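PDB 3OQP: putative isochorismatase from Burkholderia xenovorans, which probably acts as a hydrolase of the isochorismatase family, related to nicotinamidases, though its own substrate has not been established. Local coordinates for residues S125-N128 and H129-S133; T98-A101 and G102-A106; L23-Y27 and P28-S32; G154-A158 and E159-R163. One frame throughout, in Å; residues are numbered along the deposited sequence.

Interaction 1: residues S125-N128 and H129-S133; sequences STIN and HAVHS
The carbonyl oxygen N128 O takes two donors from H132, on helix 124-132 of the isochorismatase fold, which begins just after the modified cysteine at position 122. H132 ND1 lies 2.9 Å from N128 O and the backbone H132 N lies 3.2 Å from the same atom; both N-H...O angles are 162°, and the two nitrogens come from opposite faces of the carbonyl plane. The acceptor sits in the imidazole plane, which fixes the ring's rotation and is consistent with a proton on ND1. H132 NE2 is then turned to the backbone N of S93 of the second subunit. N128 carries CG anti to its own N (chi1 -179°), which carries the amide to the ring at a slant, OD1 3.1 Å from H132 CE1, the two planes 64° apart. The hydrogen-bond partner of OD1 is S125 OG of the second subunit, and the H132 ring meets H129 of that subunit edge-to-face, so this helix surface belongs to the dimer interface. On the side packed on strand 136-140, I127 CG2 touches V131 CG2 at 4.1 Å.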
loop_
_atom_site.group_PDB
_atom_site.type_symbol
_atom_site.label_atom_id
_atom_site.label_comp_id
_atom_site.label_asym_id
_atom_site.label_seq_id
_atom_site.Cartn_x
_atom_site.Cartn_y
_atom_site.Cartn_z
ATOM N N SER A 125 4.982 -0.081 1.710
ATOM C CA SER A 125 4.886 -0.978 2.860
ATOM C C SER A 125 5.394 -0.317 4.123
ATOM O O SER A 125 4.769 -0.400 5.199
ATOM C CB SER A 125 5.641 -2.266 2.552
ATOM O OG SER A 125 5.003 -3.034 1.547
ATOM N N THR A 126 6.534 0.335 4.005
ATOM C CA THR A 126 7.162 1.000 5.107
ATOM C C THR A 126 6.255 2.129 5.610
ATOM O O THR A 126 6.042 2.286 6.851
ATOM C CB THR A 126 8.546 1.531 4.726
ATOM O OG1 THR A 126 9.382 0.415 4.366
ATOM C CG2 THR A 126 9.223 2.297 5.834
ATOM N N ILE A 127 5.679 2.913 4.688
ATOM C CA ILE A 127 4.755 3.977 5.038
ATOM C C ILE A 127 3.501 3.439 5.738
ATOM O O ILE A 127 3.048 4.019 6.737
ATOM C CB ILE A 127 4.363 4.743 3.770
ATOM C CG1 ILE A 127 5.614 5.502 3.288
ATOM C CG2 ILE A 127 3.166 5.667 4.014
ATOM C CD1 ILE A 127 5.422 6.147 1.882
ATOM N N ASN A 128 2.944 2.325 5.264
ATOM C CA ASN A 128 1.737 1.756 5.850
ATOM C C ASN A 128 1.982 1.417 7.314
ATOM O O ASN A 128 1.166 1.760 8.188
ATOM C CB ASN A 128 1.301 0.473 5.114
ATOM C CG ASN A 128 0.016 -0.136 5.712
ATOM O OD1 ASN A 128 -0.940 0.567 5.735
ATOM N ND2 ASN A 128 0.014 -1.418 6.218
ATOM N N HIS A 129 3.128 0.803 7.610
ATOM C CA HIS A 129 3.478 0.482 8.980
ATOM C C HIS A 129 3.635 1.768 9.793
ATOM O O HIS A 129 3.133 1.877 10.918
ATOM C CB HIS A 129 4.737 -0.378 9.031
ATOM C CG HIS A 129 4.472 -1.831 8.831
ATOM N ND1 HIS A 129 5.351 -2.663 8.167
ATOM C CD2 HIS A 129 3.486 -2.628 9.305
ATOM C CE1 HIS A 129 4.877 -3.892 8.191
ATOM N NE2 HIS A 129 3.758 -3.910 8.886
ATOM N N ALA A 130 4.388 2.719 9.255
ATOM C CA ALA A 130 4.605 3.983 9.974
ATOM C C ALA A 130 3.325 4.692 10.365
ATOM O O ALA A 130 3.162 5.088 11.528
ATOM C CB ALA A 130 5.507 4.950 9.159
ATOM N N VAL A 131 2.424 4.838 9.391
ATOM C CA VAL A 131 1.144 5.533 9.646
ATOM C C VAL A 131 0.349 4.831 10.760
ATOM O O VAL A 131 -0.185 5.479 11.651
ATOM C CB VAL A 131 0.285 5.640 8.343
ATOM C CG1 VAL A 131 -1.182 6.080 8.666
ATOM C CG2 VAL A 131 1.016 6.536 7.362
ATOM N N HIS A 132 0.256 3.510 10.687
ATOM C CA HIS A 132 -0.563 2.782 11.656
ATOM C C HIS A 132 0.122 2.656 13.013
ATOM O O HIS A 132 -0.540 2.274 13.995
ATOM C CB HIS A 132 -0.957 1.415 11.093
ATOM C CG HIS A 132 -1.971 1.499 10.022
ATOM N ND1 HIS A 132 -1.645 1.632 8.690
ATOM C CD2 HIS A 132 -3.320 1.472 10.090
ATOM C CE1 HIS A 132 -2.760 1.704 7.998
ATOM N NE2 HIS A 132 -3.786 1.586 8.818
ATOM N N SER A 133 1.383 3.053 13.106
ATOM C CA SER A 133 2.129 3.171 14.374
ATOM C C SER A 133 2.005 4.577 14.994
ATOM O O SER A 133 2.472 4.819 16.090
ATOM C CB SER A 133 3.609 2.833 14.216
ATOM O OG SER A 133 4.396 3.932 13.743
#

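Interaction 2: residues T98-A101 and G102-A106; sequences TDLA and GWLAA
Backbone hydrogen bonds first: D99 O, L100 O and A101 O accept in turn from W103 N, L104 N and A105 N, the i to i+4 pattern of the short helix 100-105. The middle one, L104 N to L100 O, is 3.0 Å long and almost straight at 177°, whereas the opening one, W103 N to D99 O, is bent to 148°. At the helix start T98 OG1 accepts from L100 N at 3.1 Å, an ST turn, and a water links T98 O to G102 N, accepting from the latter at 2.9 Å. D99 holds the N-cap position, yet its carboxylate makes no capping bond and OD1 turns to H85 NE2. The apolar contact is between two leucines on the buried side: L100 CD1 meets L104 CG at 3.9 Å. L100 has CG anti to its N (chi1 -180°), which tips its branch along the helix toward L104, while L104 CG also lies 3.3 Å from L100 O. These leucines face strand 7-12, and the indole of W103 stacks on H85. The chemistry is that of an amphipathic turn, leucines toward the parallel sheet and A101, G102 and A105 on the exposed side.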
loop_
_atom_site.group_PDB
_atom_site.type_symbol
_atom_site.label_atom_id
_atom_site.label_comp_id
_atom_site.label_asym_id
_atom_site.label_seq_id
_atom_site.Cartn_x
_atom_site.Cartn_y
_atom_site.Cartn_z
ATOM N N THR A 98 12.705 -5.375 12.624
ATOM C CA THR A 98 13.982 -4.634 12.655
ATOM C C THR A 98 14.062 -3.745 13.878
ATOM O O THR A 98 13.113 -3.689 14.679
ATOM C CB THR A 98 14.157 -3.793 11.379
ATOM O OG1 THR A 98 13.308 -2.639 11.458
ATOM C CG2 THR A 98 13.854 -4.618 10.071
ATOM N N ASP A 99 15.150 -2.989 13.995
ATOM C CA ASP A 99 15.275 -2.058 15.087
ATOM C C ASP A 99 14.746 -0.652 14.767
ATOM O O ASP A 99 14.945 0.253 15.576
ATOM C CB ASP A 99 16.698 -2.000 15.572
ATOM C CG ASP A 99 17.639 -1.308 14.631
ATOM O OD1 ASP A 99 17.204 -0.688 13.640
ATOM O OD2 ASP A 99 18.868 -1.346 14.945
ATOM N N LEU A 100 14.057 -0.482 13.618
ATOM C CA LEU A 100 13.765 0.848 13.109
ATOM C C LEU A 100 12.829 1.631 14.040
ATOM O O LEU A 100 13.144 2.748 14.405
ATOM C CB LEU A 100 13.152 0.768 11.693
ATOM C CG LEU A 100 12.797 2.100 11.027
ATOM C CD1 LEU A 100 14.053 3.003 10.958
ATOM C CD2 LEU A 100 12.204 1.857 9.669
ATOM N N ALA A 101 11.702 1.038 14.442
ATOM C CA ALA A 101 10.744 1.741 15.260
ATOM C C ALA A 101 11.387 2.224 16.562
ATOM O O ALA A 101 11.185 3.345 16.989
ATOM C CB ALA A 101 9.530 0.859 15.577
ATOM N N GLY A 102 12.136 1.347 17.218
ATOM C CA GLY A 102 12.817 1.721 18.467
ATOM C C GLY A 102 13.859 2.818 18.272
ATOM O O GLY A 102 13.981 3.733 19.066
ATOM N N TRP A 103 14.586 2.744 17.163
ATOM C CA TRP A 103 15.663 3.684 16.929
ATOM C C TRP A 103 15.080 5.068 16.736
ATOM O O TRP A 103 15.584 6.074 17.261
ATOM C CB TRP A 103 16.542 3.244 15.744
ATOM C CG TRP A 103 17.780 4.066 15.572
ATOM C CD1 TRP A 103 19.005 3.788 16.118
ATOM C CD2 TRP A 103 17.936 5.249 14.790
ATOM N NE1 TRP A 103 19.904 4.754 15.764
ATOM C CE2 TRP A 103 19.281 5.677 14.968
ATOM C CE3 TRP A 103 17.066 6.044 14.064
ATOM C CZ2 TRP A 103 19.774 6.816 14.384
ATOM C CZ3 TRP A 103 17.591 7.195 13.466
ATOM C CH2 TRP A 103 18.920 7.537 13.622
ATOM N N LEU A 104 14.039 5.136 15.897
ATOM C CA LEU A 104 13.301 6.372 15.690
ATOM C C LEU A 104 12.739 6.952 16.979
ATOM O O LEU A 104 12.854 8.151 17.272
ATOM C CB LEU A 104 12.185 6.149 14.656
ATOM C CG LEU A 104 12.586 5.788 13.214
ATOM C CD1 LEU A 104 11.343 5.408 12.439
ATOM C CD2 LEU A 104 13.402 6.909 12.505
ATOM N N ALA A 105 12.092 6.103 17.796
ATOM C CA ALA A 105 11.484 6.564 19.038
ATOM C C ALA A 105 12.486 7.135 20.016
ATOM O O ALA A 105 12.214 8.139 20.670
ATOM C CB ALA A 105 10.654 5.463 19.662
ATOM N N ALA A 106 13.683 6.563 20.001
ATOM C CA ALA A 106 14.777 6.968 20.891
ATOM C C ALA A 106 15.300 8.351 20.484
ATOM O O ALA A 106 16.045 8.979 21.226
ATOM C CB ALA A 106 15.927 5.900 20.900
HETATM O O HOH W 1 12.054 -1.480 16.537
#

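Interaction 3: residues L23-Y27 and P28-S32; sequences LPIEY and PDVQS
P28 lies over one face of the Y27 ring: its CA is 3.9 Å from the ring centroid and 24° off the ring normal, a CH-pi contact between neighbours in sequence. The peptide between them is cis, which brings the two CA atoms to 2.9 Å and folds the proline back beneath the phenol. Y27 has CG anti to its backbone N (chi1 -166°) and therefore beside its carbonyl carbon, the side from which P28 follows; at one border of the overlap Y27 CD1 approaches P28 CD at 3.8 Å. The cis peptide allows this CH-pi approach. Farther along, I25 and V30 meet at about a right angle, with V30 CG2 3.8 Å from I25 CB and CG2 of I25 3.7 Å from P28 O. The CD1 end of I25 leads away from this meeting point.

The segments lead into helix 30-47 and form its first residues; this is the helix that follows strand 7-12 and its long loop. E26 and Y27 both face S146 in a classic beta bulge, and Y27 also packs on A158 and E159 at the start of helix 158-173.

A water joins the chain across the turn, giving a proton to I25 O at 2.8 Å and taking one from V30 N at 2.9 Å. D29 is the N-cap: its OD2 accepts from S32 N at 3.2 Å through the anti lone pair.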
loop_
_atom_site.group_PDB
_atom_site.type_symbol
_atom_site.label_atom_id
_atom_site.label_comp_id
_atom_site.label_asym_id
_atom_site.label_seq_id
_atom_site.Cartn_x
_atom_site.Cartn_y
_atom_site.Cartn_z
ATOM N N LEU A 23 16.398 -4.714 -12.378
ATOM C CA LEU A 23 15.076 -4.176 -12.023
ATOM C C LEU A 23 15.093 -2.677 -12.242
ATOM O O LEU A 23 14.992 -1.912 -11.310
ATOM C CB LEU A 23 14.725 -4.584 -10.596
ATOM C CG LEU A 23 13.291 -4.303 -10.113
ATOM C CD1 LEU A 23 12.258 -4.983 -11.002
ATOM C CD2 LEU A 23 13.154 -4.782 -8.642
ATOM N N PRO A 24 15.180 -2.245 -13.512
ATOM C CA PRO A 24 15.507 -0.856 -13.698
ATOM C C PRO A 24 14.342 0.080 -13.460
ATOM O O PRO A 24 13.284 -0.048 -14.082
ATOM C CB PRO A 24 15.986 -0.791 -15.150
ATOM C CG PRO A 24 15.629 -1.983 -15.739
ATOM C CD PRO A 24 15.295 -3.021 -14.750
ATOM N N ILE A 25 14.546 1.032 -12.568
ATOM C CA ILE A 25 13.541 2.076 -12.346
ATOM C C ILE A 25 13.256 2.850 -13.649
ATOM O O ILE A 25 14.219 3.274 -14.325
ATOM C CB ILE A 25 14.023 3.016 -11.234
ATOM C CG1 ILE A 25 14.108 2.318 -9.887
ATOM C CG2 ILE A 25 13.143 4.271 -11.179
ATOM C CD1 ILE A 25 12.756 1.887 -9.274
ATOM N N GLU A 26 11.979 3.065 -13.955
ATOM C CA GLU A 26 11.573 3.775 -15.188
ATOM C C GLU A 26 10.839 5.079 -14.947
ATOM O O GLU A 26 10.782 5.864 -15.862
ATOM C CB GLU A 26 10.711 2.937 -16.114
ATOM C CG GLU A 26 11.452 1.748 -16.607
ATOM C CD GLU A 26 10.730 0.987 -17.733
ATOM O OE1 GLU A 26 9.683 1.477 -18.258
ATOM O OE2 GLU A 26 11.271 -0.093 -18.071
ATOM N N TYR A 27 10.251 5.362 -13.791
ATOM C CA TYR A 27 9.583 6.650 -13.609
ATOM C C TYR A 27 9.508 6.968 -12.135
ATOM O O TYR A 27 9.156 6.087 -11.346
ATOM C CB TYR A 27 8.158 6.599 -14.111
ATOM C CG TYR A 27 7.598 7.991 -14.226
ATOM C CD1 TYR A 27 7.015 8.603 -13.129
ATOM C CD2 TYR A 27 7.722 8.737 -15.398
ATOM C CE1 TYR A 27 6.493 9.906 -13.194
ATOM C CE2 TYR A 27 7.224 10.048 -15.487
ATOM C CZ TYR A 27 6.619 10.636 -14.399
ATOM O OH TYR A 27 6.087 11.918 -14.523
ATOM N N PRO A 28 9.889 8.185 -11.741
ATOM C CA PRO A 28 10.588 9.190 -12.526
ATOM C C PRO A 28 11.897 8.620 -13.073
ATOM O O PRO A 28 12.398 7.551 -12.694
ATOM C CB PRO A 28 10.848 10.316 -11.504
ATOM C CG PRO A 28 9.736 10.148 -10.503
ATOM C CD PRO A 28 9.603 8.652 -10.376
ATOM N N ASP A 29 12.508 9.376 -13.973
ATOM C CA ASP A 29 13.833 9.017 -14.476
ATOM C C ASP A 29 14.788 8.723 -13.316
ATOM O O ASP A 29 14.913 9.512 -12.390
ATOM C CB ASP A 29 14.367 10.172 -15.306
ATOM C CG ASP A 29 15.720 9.876 -15.899
ATOM O OD1 ASP A 29 15.806 9.267 -16.989
ATOM O OD2 ASP A 29 16.707 10.273 -15.271
ATOM N N VAL A 30 15.539 7.647 -13.418
ATOM C CA VAL A 30 16.303 7.231 -12.296
ATOM C C VAL A 30 17.476 8.138 -11.996
ATOM O O VAL A 30 17.891 8.283 -10.848
ATOM C CB VAL A 30 16.743 5.754 -12.418
ATOM C CG1 VAL A 30 17.838 5.598 -13.478
ATOM C CG2 VAL A 30 17.155 5.210 -11.024
ATOM N N GLN A 31 18.077 8.735 -13.012
ATOM C CA GLN A 31 19.141 9.674 -12.728
ATOM C C GLN A 31 18.648 10.892 -12.002
ATOM O O GLN A 31 19.324 11.431 -11.131
ATOM C CB GLN A 31 19.918 10.027 -13.979
ATOM C CG GLN A 31 20.665 8.851 -14.617
ATOM C CD GLN A 31 21.691 8.218 -13.676
ATOM O OE1 GLN A 31 22.375 8.904 -12.933
ATOM N NE2 GLN A 31 21.752 6.884 -13.676
ATOM N N SER A 32 17.432 11.307 -12.304
ATOM C CA SER A 32 16.843 12.480 -11.623
ATOM C C SER A 32 16.491 12.172 -10.162
ATOM O O SER A 32 16.559 13.026 -9.275
ATOM C CB SER A 32 15.583 13.022 -12.333
ATOM O OG SER A 32 14.388 12.231 -12.120
HETATM O O HOH W 2 14.801 5.740 -15.525
#

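Interaction 4: residues G154-A158 and E159-R163; sequences GFASA and EEIHR
Strand 154-156 runs into helix 158-173 through a sharp change of direction: the short axes of 154-156 and 159-163 make an angle of 76° and approach to 8.9 Å. The first helical bonds follow at once, I161 N to S157 O and H162 N to A158 O, each 2.9 Å. At the corner S157 and E160 form a capping box. S157 OG, placed between its own N and carbonyl carbon (chi1 67°), accepts from E160 N at 3.1 Å; in return S157 N donates to E160 OE1 at 3.0 Å, using the anti lone pair of that oxygen. In E160, CG stands anti to the carbonyl carbon (chi1 -76°) and the chain runs extended beyond it, carrying OE1 back to S157 N. Beneath the corner A156 CB packs on I161 CG1 at 3.7 Å. One turn on, R163 grips E159 side-on, NE to OE2 at 2.8 Å and NH2 to OE1 at 3.1 Å, with both oxygens close to the guanidinium plane. E160 OE2 bridges to R163 of the second subunit, and the reverse pair also forms. Both carboxylates at the first turn probably interact favourably with the helix dipole, and E160 joins the cap to a charged pair across the dimer interface.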
loop_
_atom_site.group_PDB
_atom_site.type_symbol
_atom_site.label_atom_id
_atom_site.label_comp_id
_atom_site.label_asym_id
_atom_site.label_seq_id
_atom_site.Cartn_x
_atom_site.Cartn_y
_atom_site.Cartn_z
ATOM N N GLY A 154 -3.062 -7.796 -15.004
ATOM C CA GLY A 154 -3.069 -6.752 -16.026
ATOM C C GLY A 154 -1.719 -6.093 -16.191
ATOM O O GLY A 154 -0.696 -6.631 -15.821
ATOM N N PHE A 155 -1.718 -4.959 -16.868
ATOM C CA PHE A 155 -0.543 -4.178 -17.148
ATOM C C PHE A 155 -0.674 -2.828 -16.461
ATOM O O PHE A 155 -1.770 -2.201 -16.474
ATOM C CB PHE A 155 -0.422 -3.935 -18.678
ATOM C CG PHE A 155 0.657 -2.959 -19.042
ATOM C CD1 PHE A 155 1.933 -3.371 -19.193
ATOM C CD2 PHE A 155 0.399 -1.608 -19.096
ATOM C CE1 PHE A 155 2.954 -2.454 -19.466
ATOM C CE2 PHE A 155 1.418 -0.691 -19.391
ATOM C CZ PHE A 155 2.655 -1.125 -19.562
ATOM N N ALA A 156 0.446 -2.314 -15.925
ATOM C CA ALA A 156 0.500 -0.906 -15.477
ATOM C C ALA A 156 1.916 -0.402 -15.726
ATOM O O ALA A 156 2.895 -1.086 -15.372
ATOM C CB ALA A 156 0.163 -0.798 -13.995
ATOM N N SER A 157 2.040 0.787 -16.321
ATOM C CA SER A 157 3.340 1.393 -16.567
ATOM C C SER A 157 3.950 1.912 -15.255
ATOM O O SER A 157 3.250 2.134 -14.262
ATOM C CB SER A 157 3.215 2.523 -17.564
ATOM O OG SER A 157 2.492 3.586 -17.039
ATOM N N ALA A 158 5.232 2.223 -15.301
ATOM C CA ALA A 158 5.897 2.815 -14.159
ATOM C C ALA A 158 5.287 4.173 -13.839
ATOM O O ALA A 158 5.101 4.499 -12.661
ATOM C CB ALA A 158 7.418 2.921 -14.362
ATOM N N GLU A 159 4.946 4.987 -14.858
ATOM C CA GLU A 159 4.347 6.269 -14.608
ATOM C C GLU A 159 2.988 6.099 -13.925
ATOM O O GLU A 159 2.659 6.824 -12.989
ATOM C CB GLU A 159 4.201 7.077 -15.908
ATOM C CG GLU A 159 3.712 8.534 -15.714
ATOM C CD GLU A 159 2.227 8.682 -15.439
ATOM O OE1 GLU A 159 1.391 7.815 -15.849
ATOM O OE2 GLU A 159 1.871 9.753 -14.866
ATOM N N GLU A 160 2.184 5.158 -14.393
ATOM C CA GLU A 160 0.848 4.970 -13.822
ATOM C C GLU A 160 0.999 4.509 -12.361
ATOM O O GLU A 160 0.305 4.974 -11.465
ATOM C CB GLU A 160 0.024 3.933 -14.573
ATOM C CG GLU A 160 -0.547 4.343 -15.875
ATOM C CD GLU A 160 -1.245 3.209 -16.592
ATOM O OE1 GLU A 160 -0.689 2.064 -16.629
ATOM O OE2 GLU A 160 -2.326 3.470 -17.168
ATOM N N ILE A 161 1.899 3.568 -12.116
ATOM C CA ILE A 161 2.097 3.041 -10.753
ATOM C C ILE A 161 2.537 4.195 -9.824
ATOM O O ILE A 161 2.006 4.352 -8.737
ATOM C CB ILE A 161 3.057 1.850 -10.708
ATOM C CG1 ILE A 161 2.466 0.691 -11.496
ATOM C CG2 ILE A 161 3.380 1.472 -9.230
ATOM C CD1 ILE A 161 3.355 -0.508 -11.643
ATOM N N HIS A 162 3.574 4.921 -10.200
ATOM C CA HIS A 162 4.109 5.961 -9.376
ATOM C C HIS A 162 3.122 7.069 -9.114
ATOM O O HIS A 162 2.991 7.548 -7.996
ATOM C CB HIS A 162 5.408 6.502 -9.976
ATOM C CG HIS A 162 6.075 7.557 -9.160
ATOM N ND1 HIS A 162 6.828 7.280 -8.038
ATOM C CD2 HIS A 162 6.111 8.892 -9.335
ATOM C CE1 HIS A 162 7.312 8.425 -7.578
ATOM N NE2 HIS A 162 6.899 9.414 -8.347
ATOM N N ARG A 163 2.404 7.454 -10.160
ATOM C CA ARG A 163 1.366 8.465 -10.028
ATOM C C ARG A 163 0.221 8.027 -9.112
ATOM O O ARG A 163 -0.223 8.799 -8.224
ATOM C CB ARG A 163 0.838 8.928 -11.375
ATOM C CG ARG A 163 -0.307 9.917 -11.302
ATOM C CD ARG A 163 -0.648 10.681 -12.594
ATOM N NE ARG A 163 -0.680 9.743 -13.712
ATOM C CZ ARG A 163 -1.707 8.969 -14.048
ATOM N NH1 ARG A 163 -2.863 9.064 -13.436
ATOM N NH2 ARG A 163 -1.572 8.098 -15.033
#

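In the fold
From the N terminus, interaction 3 comes first, turning the loop after strand 7-12 into helix 30-47. Interaction 2 follows at helix 100-105, interaction 1 on helix 124-132 and interaction 4 where strand 154-156 enters helix 158-173. Each closes only a local turn, and all four are in series, with none nested or crossing. Interactions 3 and 4 touch: P28 CD lies 3.5 Å from H162 NE2, so the loop leading into helix 30-47 packs on the start of helix 158-173. Interactions 1 and 2 come within about 5 Å (nearest atoms) without touching, and centres 2 and 4 are about 32 Å apart, on opposite sides of the chain's centre. Interactions 1, 3 and 4 all reach the second subunit.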